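Local structure of superoxide dismutase (4BR6) at residues A99-F110 against L129-I140. The protein catalyses the manganese-dependent dismutation of superoxide into hydrogen peroxide and molecular oxygen. Residues are numbered along the deposited sequence; the frame is centred on the assembly and turned at random.
Sequences AIEADFGSFETF and LAKDKDSGNLAI
L129 puts its two methyls against F110 and F104: CD1 lies 3.8 Å from F110 CE1 and reaches on to F104 CE2, while CD2 sits at F110 CZ. CG stands anti to the backbone N (chi1 170°), which brings both methyls to the F110 ring; the leucine crosses the F110 side chain at about a right angle. Strand 125-132 then runs into its turn, where D132 OD1 takes the N-H groups of D134 and S135 from opposite faces of its carboxylate, an Asx motif. This is the hairpin joining the edge strand 138-144 to the central strand of the three-stranded antiparallel sheet in the C-terminal domain of iron/manganese superoxide dismutases, and helices 94-104 and 107-119 pack on it. Past the turn, N137 ND2 bonds D103 OD1 of the second subunit. L138 N gives D103 OD2 a short, nearly straight hydrogen bond (2.7 Å, 176°) from above the carboxylate plane. Were D103 an alanine, the L138 N-H would probably lose this acceptor and N137 ND2 of the second subunit its carboxylate partner. The L138 side chain drops CD1 onto I100 CD1 at 3.6 Å, and its CB meets F104 CE2. A139 brings CA to the F104 ring edge, 3.6 Å from CZ. I140 CD1 touches both rings, 3.7 Å from F104 CE1 and 3.8 Å from F110 CD1, the latter atom lying over the centre of the F104 ring.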
loop_
_atom_site.group_PDB
_atom_site.type_symbol
_atom_site.label_atom_id
_atom_site.label_comp_id
_atom_site.label_asym_id
_atom_site.label_seq_id
_atom_site.Cartn_x
_atom_site.Cartn_y
_atom_site.Cartn_z
ATOM N N ALA B 99 -9.403 6.825 31.504
ATOM C CA ALA B 99 -8.544 7.072 30.345
ATOM C C ALA B 99 -9.383 7.134 29.077
ATOM O O ALA B 99 -9.155 7.984 28.211
ATOM C CB ALA B 99 -7.483 5.991 30.212
ATOM N N ILE B 100 -10.347 6.223 28.957
ATOM C CA ILE B 100 -11.301 6.285 27.848
ATOM C C ILE B 100 -12.001 7.638 27.877
ATOM O O ILE B 100 -12.094 8.321 26.861
ATOM C CB ILE B 100 -12.351 5.131 27.883
ATOM C CG1 ILE B 100 -11.801 3.860 27.231
ATOM C CG2 ILE B 100 -13.616 5.517 27.112
ATOM C CD1 ILE B 100 -10.624 3.270 27.890
ATOM N N GLU B 101 -12.482 8.022 29.052
ATOM C CA GLU B 101 -13.235 9.255 29.209
ATOM C C GLU B 101 -12.393 10.466 28.830
ATOM O O GLU B 101 -12.887 11.398 28.207
ATOM C CB GLU B 101 -13.751 9.371 30.644
ATOM C CG GLU B 101 -14.965 8.493 30.901
ATOM C CD GLU B 101 -15.451 8.521 32.340
ATOM O OE1 GLU B 101 -14.623 8.576 33.266
ATOM O OE2 GLU B 101 -16.680 8.490 32.544
ATOM N N ALA B 102 -11.116 10.437 29.191
ATOM C CA ALA B 102 -10.206 11.534 28.890
ATOM C C ALA B 102 -10.062 11.785 27.399
ATOM O O ALA B 102 -10.142 12.928 26.952
ATOM C CB ALA B 102 -8.851 11.247 29.478
ATOM N N ASP B 103 -9.851 10.713 26.635
ATOM C CA ASP B 103 -9.445 10.829 25.237
ATOM C C ASP B 103 -10.594 10.701 24.221
ATOM O O ASP B 103 -10.418 10.999 23.037
ATOM C CB ASP B 103 -8.335 9.812 24.939
ATOM C CG ASP B 103 -7.021 10.162 25.638
ATOM O OD1 ASP B 103 -6.791 11.359 25.906
ATOM O OD2 ASP B 103 -6.218 9.249 25.937
ATOM N N PHE B 104 -11.770 10.285 24.683
ATOM C CA PHE B 104 -12.915 10.102 23.795
ATOM C C PHE B 104 -14.199 10.731 24.339
ATOM O O PHE B 104 -15.236 10.679 23.688
ATOM C CB PHE B 104 -13.145 8.612 23.519
ATOM C CG PHE B 104 -11.980 7.925 22.848
ATOM C CD1 PHE B 104 -11.764 8.060 21.486
ATOM C CD2 PHE B 104 -11.106 7.137 23.576
ATOM C CE1 PHE B 104 -10.707 7.426 20.873
ATOM C CE2 PHE B 104 -10.046 6.502 22.953
ATOM C CZ PHE B 104 -9.850 6.653 21.607
ATOM N N GLY B 105 -14.131 11.323 25.526
ATOM C CA GLY B 105 -15.286 11.992 26.101
ATOM C C GLY B 105 -16.083 11.048 26.972
ATOM O O GLY B 105 -16.344 11.335 28.143
ATOM N N SER B 106 -16.449 9.905 26.400
ATOM C CA SER B 106 -17.172 8.882 27.129
ATOM C C SER B 106 -16.818 7.524 26.528
ATOM O O SER B 106 -16.125 7.453 25.508
ATOM C CB SER B 106 -18.676 9.146 27.055
ATOM O OG SER B 106 -19.140 9.089 25.724
ATOM N N PHE B 107 -17.272 6.452 27.170
ATOM C CA PHE B 107 -17.148 5.113 26.603
ATOM C C PHE B 107 -18.018 4.997 25.360
ATOM O O PHE B 107 -17.606 4.456 24.328
ATOM C CB PHE B 107 -17.576 4.042 27.607
ATOM C CG PHE B 107 -17.632 2.656 27.019
ATOM C CD1 PHE B 107 -16.481 1.917 26.860
ATOM C CD2 PHE B 107 -18.829 2.111 26.594
ATOM C CE1 PHE B 107 -16.526 0.653 26.307
ATOM C CE2 PHE B 107 -18.873 0.846 26.039
ATOM C CZ PHE B 107 -17.720 0.121 25.902
ATOM N N GLU B 108 -19.233 5.515 25.466
ATOM C CA GLU B 108 -20.174 5.463 24.358
ATOM C C GLU B 108 -19.629 6.129 23.093
ATOM O O GLU B 108 -19.792 5.597 22.005
ATOM C CB GLU B 108 -21.495 6.109 24.758
ATOM C CG GLU B 108 -22.596 5.935 23.727
ATOM C CD GLU B 108 -23.909 5.477 24.342
ATOM O OE1 GLU B 108 -23.887 4.544 25.173
ATOM O OE2 GLU B 108 -24.964 6.049 23.986
ATOM N N THR B 109 -19.004 7.294 23.239
ATOM C CA THR B 109 -18.440 8.012 22.096
ATOM C C THR B 109 -17.269 7.235 21.477
ATOM O O THR B 109 -17.121 7.176 20.252
ATOM C CB THR B 109 -17.975 9.426 22.499
ATOM O OG1 THR B 109 -19.117 10.245 22.757
ATOM C CG2 THR B 109 -17.162 10.082 21.398
ATOM N N PHE B 110 -16.431 6.657 22.329
ATOM C CA PHE B 110 -15.351 5.790 21.871
ATOM C C PHE B 110 -15.916 4.623 21.067
ATOM O O PHE B 110 -15.375 4.244 20.027
ATOM C CB PHE B 110 -14.550 5.251 23.062
ATOM C CG PHE B 110 -13.863 3.935 22.790
ATOM C CD1 PHE B 110 -12.721 3.873 22.022
ATOM C CD2 PHE B 110 -14.375 2.752 23.286
ATOM C CE1 PHE B 110 -12.106 2.662 21.764
ATOM C CE2 PHE B 110 -13.749 1.541 23.024
ATOM C CZ PHE B 110 -12.623 1.503 22.274
ATOM N N LEU B 129 -8.220 -0.280 19.735
ATOM C CA LEU B 129 -7.930 0.719 20.745
ATOM C C LEU B 129 -6.456 0.527 21.098
ATOM O O LEU B 129 -6.045 -0.571 21.479
ATOM C CB LEU B 129 -8.786 0.486 21.992
ATOM C CG LEU B 129 -8.436 1.306 23.239
ATOM C CD1 LEU B 129 -8.548 2.799 22.962
ATOM C CD2 LEU B 129 -9.335 0.895 24.391
ATOM N N ALA B 130 -5.643 1.566 20.962
ATOM C CA ALA B 130 -4.218 1.436 21.245
ATOM C C ALA B 130 -3.745 2.551 22.162
ATOM O O ALA B 130 -4.382 3.595 22.252
ATOM C CB ALA B 130 -3.411 1.421 19.969
ATOM N N LYS B 131 -2.607 2.325 22.811
ATOM C CA LYS B 131 -2.062 3.266 23.784
ATOM C C LYS B 131 -0.647 3.713 23.429
ATOM O O LYS B 131 0.255 2.883 23.264
ATOM C CB LYS B 131 -2.039 2.620 25.165
ATOM C CG LYS B 131 -1.604 3.554 26.276
ATOM C CD LYS B 131 -1.640 2.849 27.626
ATOM C CE LYS B 131 -1.356 3.800 28.768
ATOM N NZ LYS B 131 -1.228 3.090 30.073
ATOM N N ASP B 132 -0.451 5.026 23.331
ATOM C CA ASP B 132 0.871 5.584 23.037
ATOM C C ASP B 132 1.840 5.220 24.150
ATOM O O ASP B 132 1.549 5.425 25.326
ATOM C CB ASP B 132 0.804 7.107 22.884
ATOM C CG ASP B 132 2.139 7.713 22.498
ATOM O OD1 ASP B 132 3.016 7.826 23.373
ATOM O OD2 ASP B 132 2.317 8.061 21.319
ATOM N N LYS B 133 2.997 4.688 23.771
ATOM C CA LYS B 133 3.913 4.078 24.729
ATOM C C LYS B 133 4.568 5.080 25.670
ATOM O O LYS B 133 5.104 4.694 26.711
ATOM C CB LYS B 133 4.982 3.245 24.002
ATOM C CG LYS B 133 5.993 4.039 23.178
ATOM C CD LYS B 133 7.111 3.129 22.681
ATOM C CE LYS B 133 8.089 3.821 21.746
ATOM N NZ LYS B 133 8.821 4.946 22.376
ATOM N N ASP B 134 4.497 6.362 25.318
ATOM C CA ASP B 134 5.206 7.403 26.048
ATOM C C ASP B 134 4.243 8.259 26.865
ATOM O O ASP B 134 4.487 8.515 28.045
ATOM C CB ASP B 134 6.017 8.287 25.091
ATOM C CG ASP B 134 7.258 7.585 24.548
ATOM O OD1 ASP B 134 8.057 7.069 25.354
ATOM O OD2 ASP B 134 7.439 7.537 23.314
ATOM N N SER B 135 3.153 8.692 26.236
ATOM C CA SER B 135 2.219 9.621 26.862
ATOM C C SER B 135 1.075 8.866 27.529
ATOM O O SER B 135 0.510 9.322 28.525
ATOM C CB SER B 135 1.686 10.623 25.825
ATOM O OG SER B 135 0.894 9.988 24.830
ATOM N N GLY B 136 0.754 7.700 26.987
ATOM C CA GLY B 136 -0.382 6.924 27.448
ATOM C C GLY B 136 -1.709 7.308 26.814
ATOM O O GLY B 136 -2.721 6.658 27.039
ATOM N N ASN B 137 -1.709 8.355 26.001
ATOM C CA ASN B 137 -2.927 8.755 25.319
ATOM C C ASN B 137 -3.490 7.605 24.480
ATOM O O ASN B 137 -2.737 6.857 23.873
ATOM C CB ASN B 137 -2.676 9.970 24.433
ATOM C CG ASN B 137 -2.321 11.211 25.222
ATOM O OD1 ASN B 137 -2.541 11.286 26.427
ATOM N ND2 ASN B 137 -1.774 12.205 24.531
ATOM N N LEU B 138 -4.812 7.457 24.479
ATOM C CA LEU B 138 -5.495 6.404 23.724
ATOM C C LEU B 138 -5.989 6.885 22.357
ATOM O O LEU B 138 -6.346 8.045 22.194
ATOM C CB LEU B 138 -6.706 5.893 24.515
ATOM C CG LEU B 138 -6.452 5.310 25.901
ATOM C CD1 LEU B 138 -7.765 4.832 26.464
ATOM C CD2 LEU B 138 -5.416 4.187 25.837
ATOM N N ALA B 139 -6.034 5.981 21.382
ATOM C CA ALA B 139 -6.566 6.306 20.066
ATOM C C ALA B 139 -7.159 5.076 19.401
ATOM O O ALA B 139 -6.926 3.943 19.832
ATOM C CB ALA B 139 -5.482 6.924 19.177
ATOM N N ILE B 140 -7.939 5.310 18.353
ATOM C CA ILE B 140 -8.438 4.236 17.506
ATOM C C ILE B 140 -7.619 4.253 16.208
ATOM O O ILE B 140 -7.540 5.276 15.537
ATOM C CB ILE B 140 -9.951 4.432 17.213
ATOM C CG1 ILE B 140 -10.751 4.329 18.510
ATOM C CG2 ILE B 140 -10.463 3.413 16.181
ATOM C CD1 ILE B 140 -12.089 5.049 18.463
HETATM O O HOH W 1 -5.051 12.143 27.509
#